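Long-range contacts in 5-dehydro-2-deoxygluconokinase (Bacillus halodurans C-125, PDB 2QCV), which probably phosphorylates 5-dehydro-2-deoxy-D-gluconate with ATP, a step in the breakdown of myo-inositol to acetyl-CoA: residues G205-F210 against I237-G242; F174-R179 against V191-V196. All blocks are in the same frame, centred on the assembly; numbering follows the deposited sequence.

Interaction 1 (G205-F210 against I237-G242); sequences GTREEF and IVIKHG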
ATOM      1  N   GLY A 205     -31.407  12.576  -2.852  1.00 24.77           N
ATOM      2  CA  GLY A 205     -31.021  11.183  -2.620  1.00 26.51           C
ATOM      3  C   GLY A 205     -32.222  10.305  -2.446  1.00 28.66           C
ATOM      4  O   GLY A 205     -33.336  10.809  -2.267  1.00 25.93           O
ATOM      5  N   THR A 206     -32.005   8.995  -2.512  1.00 28.17           N
ATOM      6  CA  THR A 206     -33.031   8.053  -2.182  1.00 25.92           C
ATOM      7  C   THR A 206     -33.193   7.972  -0.673  1.00 27.93           C
ATOM      8  O   THR A 206     -32.288   8.315   0.094  1.00 24.61           O
ATOM      9  CB  THR A 206     -32.708   6.639  -2.740  1.00 29.50           C
ATOM     10  OG1 THR A 206     -31.567   6.102  -2.055  1.00 26.11           O
ATOM     11  CG2 THR A 206     -32.448   6.678  -4.250  1.00 30.50           C
ATOM     12  N   ARG A 207     -34.324   7.447  -0.225  1.00 26.57           N
ATOM     13  CA  ARG A 207     -34.546   7.248   1.205  1.00 26.05           C
ATOM     14  C   ARG A 207     -33.428   6.370   1.773  1.00 28.33           C
ATOM     15  O   ARG A 207     -32.922   6.641   2.828  1.00 26.56           O
ATOM     16  CB  ARG A 207     -35.937   6.626   1.414  1.00 27.02           C
ATOM     17  CG  ARG A 207     -36.374   6.339   2.847  1.00 27.07           C
ATOM     18  CD  ARG A 207     -36.415   7.599   3.719  1.00 30.14           C
ATOM     19  NE  ARG A 207     -35.207   7.729   4.544  1.00 26.22           N
ATOM     20  CZ  ARG A 207     -34.911   8.757   5.335  1.00 28.33           C
ATOM     21  NH1 ARG A 207     -35.736   9.805   5.443  1.00 29.59           N
ATOM     22  NH2 ARG A 207     -33.790   8.727   6.064  1.00 29.29           N
ATOM     23  N   GLU A 208     -33.006   5.335   1.051  1.00 26.90           N
ATOM     24  CA  GLU A 208     -31.917   4.483   1.521  1.00 29.12           C
ATOM     25  C   GLU A 208     -30.604   5.245   1.690  1.00 26.65           C
ATOM     26  O   GLU A 208     -29.881   5.048   2.670  1.00 28.79           O
ATOM     27  CB  GLU A 208     -31.763   3.280   0.594  1.00 30.59           C
ATOM     28  CG  GLU A 208     -32.914   2.300   0.708  1.00 39.83           C
ATOM     29  N   GLU A 209     -30.341   6.181   0.794  1.00 27.91           N
ATOM     30  CA  GLU A 209     -29.164   7.020   0.863  1.00 27.63           C
ATOM     31  C   GLU A 209     -29.211   7.993   2.054  1.00 26.96           C
ATOM     32  O   GLU A 209     -28.189   8.234   2.719  1.00 26.45           O
ATOM     33  CB  GLU A 209     -28.976   7.727  -0.469  1.00 28.36           C
ATOM     34  CG  GLU A 209     -28.559   6.799  -1.565  1.00 31.00           C
ATOM     35  CD  GLU A 209     -28.591   7.373  -2.988  1.00 32.95           C
ATOM     36  OE1 GLU A 209     -29.275   8.358  -3.300  1.00 27.68           O
ATOM     37  OE2 GLU A 209     -27.876   6.817  -3.828  1.00 32.58           O
ATOM     38  N   PHE A 210     -30.376   8.535   2.356  1.00 26.49           N
ATOM     39  CA  PHE A 210     -30.508   9.341   3.555  1.00 24.90           C
ATOM     40  C   PHE A 210     -30.344   8.505   4.803  1.00 26.03           C
ATOM     41  O   PHE A 210     -29.783   9.016   5.809  1.00 27.87           O
ATOM     42  CB  PHE A 210     -31.820  10.137   3.592  1.00 25.42           C
ATOM     43  CG  PHE A 210     -31.791  11.396   2.706  1.00 24.16           C
ATOM     44  CD1 PHE A 210     -31.254  12.572   3.181  1.00 27.35           C
ATOM     45  CD2 PHE A 210     -32.245  11.354   1.409  1.00 22.82           C
ATOM     46  CE1 PHE A 210     -31.231  13.717   2.376  1.00 28.39           C
ATOM     47  CE2 PHE A 210     -32.242  12.524   0.584  1.00 26.05           C
ATOM     48  CZ  PHE A 210     -31.744  13.682   1.070  1.00 26.28           C
ATOM     49  N   ILE A 237     -34.644  19.797   0.173  1.00 24.78           N
ATOM     50  CA  ILE A 237     -34.231  18.416   0.336  1.00 25.15           C
ATOM     51  C   ILE A 237     -35.179  17.566  -0.476  1.00 28.97           C
ATOM     52  O   ILE A 237     -36.417  17.685  -0.340  1.00 26.04           O
ATOM     53  CB  ILE A 237     -34.273  17.999   1.846  1.00 26.17           C
ATOM     54  CG1 ILE A 237     -33.352  18.895   2.674  1.00 26.30           C
ATOM     55  CG2 ILE A 237     -33.985  16.500   2.047  1.00 26.63           C
ATOM     56  CD1 ILE A 237     -33.525  18.803   4.180  1.00 26.92           C
ATOM     57  N   VAL A 238     -34.614  16.758  -1.362  1.00 25.40           N
ATOM     58  CA  VAL A 238     -35.411  15.874  -2.226  1.00 25.06           C
ATOM     59  C   VAL A 238     -35.150  14.417  -1.871  1.00 26.76           C
ATOM     60  O   VAL A 238     -34.017  13.950  -1.934  1.00 25.00           O
ATOM     61  CB  VAL A 238     -35.109  16.136  -3.709  1.00 26.36           C
ATOM     62  CG1 VAL A 238     -35.925  15.177  -4.579  1.00 25.52           C
ATOM     63  CG2 VAL A 238     -35.370  17.661  -4.079  1.00 25.11           C
ATOM     64  N   ILE A 239     -36.182  13.703  -1.439  1.00 24.74           N
ATOM     65  CA  ILE A 239     -36.022  12.332  -0.967  1.00 25.32           C
ATOM     66  C   ILE A 239     -36.836  11.426  -1.902  1.00 26.80           C
ATOM     67  O   ILE A 239     -38.052  11.598  -2.028  1.00 26.00           O
ATOM     68  CB  ILE A 239     -36.487  12.139   0.529  1.00 24.75           C
ATOM     69  CG1 ILE A 239     -35.849  13.221   1.454  1.00 27.39           C
ATOM     70  CG2 ILE A 239     -36.214  10.682   1.025  1.00 24.75           C
ATOM     71  CD1 ILE A 239     -36.170  13.113   2.950  1.00 26.83           C
ATOM     72  N   LYS A 240     -36.153  10.502  -2.575  1.00 25.47           N
ATOM     73  CA  LYS A 240     -36.769   9.634  -3.594  1.00 26.02           C
ATOM     74  C   LYS A 240     -37.065   8.250  -3.048  1.00 27.08           C
ATOM     75  O   LYS A 240     -36.252   7.641  -2.319  1.00 28.59           O
ATOM     76  CB  LYS A 240     -35.844   9.510  -4.788  1.00 26.40           C
ATOM     77  CG  LYS A 240     -35.397  10.879  -5.342  1.00 26.51           C
ATOM     78  CD  LYS A 240     -34.373  10.688  -6.417  1.00 29.43           C
ATOM     79  CE  LYS A 240     -32.996  10.402  -5.891  1.00 33.54           C
ATOM     80  NZ  LYS A 240     -32.097   9.879  -6.993  1.00 34.34           N
ATOM     81  N   HIS A 241     -38.239   7.751  -3.400  1.00 26.68           N
ATOM     82  CA  HIS A 241     -38.728   6.467  -2.908  1.00 24.56           C
ATOM     83  C   HIS A 241     -39.141   5.518  -4.051  1.00 28.02           C
ATOM     84  O   HIS A 241     -40.063   4.693  -3.907  1.00 27.50           O
ATOM     85  CB  HIS A 241     -39.901   6.678  -1.974  1.00 26.20           C
ATOM     86  CG  HIS A 241     -39.598   7.494  -0.748  1.00 26.52           C
ATOM     87  ND1 HIS A 241     -39.481   6.921   0.499  1.00 27.58           N
ATOM     88  CD2 HIS A 241     -39.396   8.822  -0.570  1.00 27.88           C
ATOM     89  CE1 HIS A 241     -39.238   7.862   1.394  1.00 31.02           C
ATOM     90  NE2 HIS A 241     -39.199   9.030   0.778  1.00 27.24           N
ATOM     91  N   GLY A 242     -38.455   5.606  -5.184  1.00 30.81           N
ATOM     92  CA  GLY A 242     -38.711   4.703  -6.306  1.00 31.85           C
ATOM     93  C   GLY A 242     -40.164   4.777  -6.755  1.00 30.08           C
ATOM     94  O   GLY A 242     -40.709   5.846  -6.969  1.00 28.39           O
TER
HETATM   95  O   HOH W   1     -29.756   9.313  -5.571  1.00 31.14           O

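Interaction 2 (F174-R179 against V191-V196); sequences FELDYR and VYYSLV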
ATOM      1  N   PHE A 174     -25.942  18.541  -3.484  1.00 24.85           N
ATOM      2  CA  PHE A 174     -25.307  17.297  -3.057  1.00 27.18           C
ATOM      3  C   PHE A 174     -26.189  16.137  -3.495  1.00 27.59           C
ATOM      4  O   PHE A 174     -27.309  15.983  -3.001  1.00 26.62           O
ATOM      5  CB  PHE A 174     -25.125  17.308  -1.526  1.00 24.77           C
ATOM      6  CG  PHE A 174     -24.371  16.117  -0.955  1.00 25.82           C
ATOM      7  CD1 PHE A 174     -23.423  15.372  -1.686  1.00 26.45           C
ATOM      8  CD2 PHE A 174     -24.611  15.748   0.369  1.00 26.27           C
ATOM      9  CE1 PHE A 174     -22.756  14.316  -1.071  1.00 27.46           C
ATOM     10  CE2 PHE A 174     -23.942  14.694   0.972  1.00 25.27           C
ATOM     11  CZ  PHE A 174     -23.052  13.971   0.249  1.00 25.31           C
ATOM     12  N   GLU A 175     -25.649  15.334  -4.417  1.00 26.67           N
ATOM     13  CA  GLU A 175     -26.301  14.139  -4.900  1.00 28.24           C
ATOM     14  C   GLU A 175     -25.713  12.946  -4.171  1.00 28.18           C
ATOM     15  O   GLU A 175     -24.524  12.649  -4.298  1.00 26.49           O
ATOM     16  CB  GLU A 175     -26.116  14.041  -6.417  1.00 29.65           C
ATOM     17  CG  GLU A 175     -27.318  13.497  -7.144  1.00 42.71           C
ATOM     18  CD  GLU A 175     -27.569  12.059  -6.867  1.00 46.76           C
ATOM     19  OE1 GLU A 175     -26.631  11.353  -6.460  1.00 49.38           O
ATOM     20  OE2 GLU A 175     -28.701  11.615  -7.091  1.00 51.37           O
ATOM     21  N   LEU A 176     -26.549  12.209  -3.436  1.00 27.29           N
ATOM     22  CA  LEU A 176     -26.040  11.270  -2.472  1.00 28.09           C
ATOM     23  C   LEU A 176     -25.375  10.042  -3.104  1.00 35.39           C
ATOM     24  O   LEU A 176     -24.409   9.568  -2.532  1.00 44.73           O
ATOM     25  CB  LEU A 176     -27.099  10.849  -1.428  1.00 27.72           C
ATOM     26  CG  LEU A 176     -27.660  11.950  -0.505  1.00 26.30           C
ATOM     27  CD1 LEU A 176     -28.514  11.332   0.641  1.00 24.83           C
ATOM     28  CD2 LEU A 176     -26.517  12.781   0.085  1.00 24.18           C
ATOM     29  N   ASP A 177     -25.822   9.578  -4.271  1.00 32.20           N
ATOM     30  CA  ASP A 177     -25.019   8.654  -5.126  1.00 35.31           C
ATOM     31  C   ASP A 177     -24.295   7.605  -4.311  1.00 27.31           C
ATOM     32  O   ASP A 177     -23.091   7.681  -4.238  1.00 32.83           O
ATOM     33  CB  ASP A 177     -23.892   9.481  -5.876  1.00 41.10           C
ATOM     34  CG  ASP A 177     -22.926   8.592  -6.722  1.00 42.81           C
ATOM     35  OD1 ASP A 177     -23.417   7.640  -7.401  1.00 51.38           O
ATOM     36  OD2 ASP A 177     -21.687   8.856  -6.664  1.00 47.29           O
ATOM     37  N   TYR A 178     -24.998   6.656  -3.679  1.00 31.53           N
ATOM     38  CA  TYR A 178     -24.327   5.725  -2.746  1.00 30.44           C
ATOM     39  C   TYR A 178     -23.814   4.458  -3.443  1.00 31.44           C
ATOM     40  O   TYR A 178     -24.585   3.715  -4.038  1.00 30.77           O
ATOM     41  CB  TYR A 178     -25.257   5.336  -1.589  1.00 31.72           C
ATOM     42  CG  TYR A 178     -24.661   4.414  -0.537  1.00 29.90           C
ATOM     43  CD1 TYR A 178     -23.427   4.674   0.018  1.00 32.22           C
ATOM     44  CD2 TYR A 178     -25.346   3.278  -0.103  1.00 29.55           C
ATOM     45  CE1 TYR A 178     -22.844   3.817   0.988  1.00 29.31           C
ATOM     46  CE2 TYR A 178     -24.803   2.440   0.880  1.00 33.47           C
ATOM     47  CZ  TYR A 178     -23.549   2.719   1.419  1.00 30.37           C
ATOM     48  OH  TYR A 178     -23.010   1.909   2.380  1.00 30.52           O
ATOM     49  N   ARG A 179     -22.514   4.211  -3.301  1.00 29.81           N
ATOM     50  CA  ARG A 179     -21.823   3.054  -3.854  1.00 32.63           C
ATOM     51  C   ARG A 179     -21.083   2.401  -2.692  1.00 29.25           C
ATOM     52  O   ARG A 179     -19.965   2.785  -2.378  1.00 31.76           O
ATOM     53  CB  ARG A 179     -20.853   3.508  -4.928  1.00 32.77           C
ATOM     54  CG  ARG A 179     -21.474   4.327  -6.067  1.00 35.98           C
ATOM     55  CD  ARG A 179     -22.404   3.496  -6.926  1.00 45.03           C
ATOM     56  NE  ARG A 179     -21.650   2.580  -7.766  1.00 59.80           N
ATOM     57  N   VAL A 191     -20.339   9.724   8.321  1.00 24.65           N
ATOM     58  CA  VAL A 191     -19.512  10.835   8.751  1.00 26.48           C
ATOM     59  C   VAL A 191     -19.390  11.923   7.664  1.00 24.75           C
ATOM     60  O   VAL A 191     -19.575  13.108   7.931  1.00 26.28           O
ATOM     61  CB  VAL A 191     -18.143  10.319   9.246  1.00 25.86           C
ATOM     62  CG1 VAL A 191     -17.097  11.488   9.339  1.00 26.47           C
ATOM     63  CG2 VAL A 191     -18.327   9.609  10.578  1.00 24.05           C
ATOM     64  N   TYR A 192     -19.034  11.529   6.452  1.00 24.29           N
ATOM     65  CA  TYR A 192     -18.793  12.494   5.372  1.00 26.12           C
ATOM     66  C   TYR A 192     -20.075  12.980   4.695  1.00 27.67           C
ATOM     67  O   TYR A 192     -20.207  14.160   4.401  1.00 28.09           O
ATOM     68  CB  TYR A 192     -17.828  11.907   4.362  1.00 26.75           C
ATOM     69  CG  TYR A 192     -16.454  11.821   4.979  1.00 28.49           C
ATOM     70  CD1 TYR A 192     -15.728  12.975   5.217  1.00 32.25           C
ATOM     71  CD2 TYR A 192     -15.928  10.617   5.379  1.00 28.72           C
ATOM     72  CE1 TYR A 192     -14.506  12.940   5.835  1.00 34.32           C
ATOM     73  CE2 TYR A 192     -14.686  10.550   5.989  1.00 29.90           C
ATOM     74  CZ  TYR A 192     -13.969  11.733   6.201  1.00 33.94           C
ATOM     75  OH  TYR A 192     -12.742  11.715   6.801  1.00 34.00           O
ATOM     76  N   TYR A 193     -21.021  12.076   4.492  1.00 27.19           N
ATOM     77  CA  TYR A 193     -22.337  12.488   3.970  1.00 26.81           C
ATOM     78  C   TYR A 193     -23.026  13.486   4.879  1.00 26.61           C
ATOM     79  O   TYR A 193     -23.595  14.437   4.384  1.00 27.78           O
ATOM     80  CB  TYR A 193     -23.258  11.284   3.754  1.00 27.90           C
ATOM     81  CG  TYR A 193     -23.075  10.550   2.434  1.00 26.11           C
ATOM     82  CD1 TYR A 193     -21.859  10.566   1.740  1.00 26.08           C
ATOM     83  CD2 TYR A 193     -24.111   9.822   1.890  1.00 28.10           C
ATOM     84  CE1 TYR A 193     -21.715   9.895   0.534  1.00 27.10           C
ATOM     85  CE2 TYR A 193     -23.982   9.168   0.663  1.00 29.24           C
ATOM     86  CZ  TYR A 193     -22.791   9.220  -0.003  1.00 32.29           C
ATOM     87  OH  TYR A 193     -22.660   8.589  -1.212  1.00 33.14           O
ATOM     88  N   SER A 194     -23.077  13.242   6.191  1.00 26.16           N
ATOM     89  CA  SER A 194     -23.708  14.199   7.134  1.00 26.59           C
ATOM     90  C   SER A 194     -23.029  15.580   7.079  1.00 28.64           C
ATOM     91  O   SER A 194     -23.676  16.611   6.948  1.00 27.33           O
ATOM     92  CB  SER A 194     -23.730  13.629   8.556  1.00 25.35           C
ATOM     93  OG  SER A 194     -22.418  13.311   9.032  1.00 26.87           O
ATOM     94  N   LEU A 195     -21.710  15.574   7.114  1.00 32.21           N
ATOM     95  CA  LEU A 195     -20.887  16.804   7.107  1.00 34.27           C
ATOM     96  C   LEU A 195     -21.166  17.626   5.847  1.00 31.78           C
ATOM     97  O   LEU A 195     -21.468  18.825   5.928  1.00 30.72           O
ATOM     98  CB  LEU A 195     -19.404  16.400   7.152  1.00 36.07           C
ATOM     99  CG  LEU A 195     -18.292  17.305   6.569  1.00 38.45           C
ATOM    100  CD1 LEU A 195     -18.306  18.606   7.299  1.00 55.13           C
ATOM    101  CD2 LEU A 195     -16.906  16.645   6.655  1.00 39.34           C
ATOM    102  N   VAL A 196     -21.133  16.946   4.700  1.00 28.47           N
ATOM    103  CA  VAL A 196     -21.341  17.605   3.419  1.00 26.04           C
ATOM    104  C   VAL A 196     -22.805  18.066   3.265  1.00 27.74           C
ATOM    105  O   VAL A 196     -23.056  19.213   2.886  1.00 28.49           O
ATOM    106  CB  VAL A 196     -20.869  16.775   2.252  1.00 27.02           C
ATOM    107  CG1 VAL A 196     -21.269  17.442   0.919  1.00 24.88           C
ATOM    108  CG2 VAL A 196     -19.295  16.613   2.366  1.00 27.98           C
TER
HETATM  109  O   HOH W   2     -20.949   6.617  -2.492  1.00 23.85           O

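Interaction 1 (G205-F210 against I237-G242)
G205 O is approached by two groups of strand 236-240. K240 N gives it a hydrogen bond of 2.9 Å, and I239 CA makes a CH...O contact with it at 3.4 Å. G205 N in turn donates to V238 O at 3.1 Å. These bonds set strand 202-206 parallel to strand 236-240. The pairing runs into the start of helix 207-213, where R207 N bonds to K240 O at 2.9 Å.

F210 turns its ring back over the strands. I239 CG1 lies over one face, 4.2 Å from the ring centroid, while V238 O sits at the edge. I237 CG2 meets F210 CZ at 3.7 Å. With CG anti to the backbone N (chi1 -180°), the R207 side chain runs alongside H241, and its CB lies over the ring face in a CH-pi contact, 3.9 Å from the centroid. The R207 guanidinium finds its partners beyond the strands, in salt bridges to D211 and E214 and hydrogen bonds to T225 and N222. N222 also bonds H241 NE2.

T206 and E209 form a capping box. E209 N donates to T206 OG1, and T206 N donates to E209 OE1 at 2.9 Å, meeting it on the anti side, 31° out of the carboxylate plane. A water joins E209 OE1 to K240 NZ, whose ammonium also makes a cation-pi contact with Y275. The T-x-x-E sequence probably corresponds to the N-x-x-E motif of PfkB kinases. The strand pairing and the cap together fix the helix start on the sheet, with E209 and K240 joined through water rather than directly.

Interaction 2 (F174-R179 against V191-V196)
This contact lies within the beta-alpha-beta unit of strand 171-175, helix 186-199 and strand 202-206, and packs the helix against the end of the first strand and the loop after it. F174 is the main apolar link. Its CG is anti to the backbone N (chi1 -175°), which carries the ring out to the helix. V196 CG1 sits almost exactly over the ring centre, 3.6 Å from the centroid. L176 CD2 lies over the opposite face. The ring edge approaches the face of Y193 in a T-shaped stack, with planes at 81° and CZ 3.9 Å from Y193 CD1. F174 CE2 also meets Y193 O at 3.4 Å. With an alanine here, V196 CG1, L176 CD2 and the Y193 face would probably lose the ring they share, opening a gap between strand and helix.

Y193 reaches past F174 to the loop after the strand. Its OH is modelled 2.4 Å from L176 O, too short for the details of that bond to be trusted. A water bonds to Y193 OH, D177 O and R179 N. Y193 thus joins an apolar ring face to a polar tip linked to the loop through that water, not through charged groups.

Overall arrangement
Both contacts are largely buried and lie at the same sheet, where strands 171-175 and 202-206 are neighbours. Interaction 1 joins two strands and a helix start, mainly through backbone bonds and a cap. Interaction 2 sets a helix against a strand end, mainly through aromatic and aliphatic side chains. They meet directly: E209 OE2 probably hydrogen bonds Y178 N at 2.9 Å, and L176 CD1 packs on E209 and F210. Triethylene glycol, probably from the crystallisation liquor, is bound about 4 Å from the side chains of K240 and of D177. Helix 186-199 also reaches the second subunit, where Y192 OH bonds E156 of that chain; no other chain touches interaction 1.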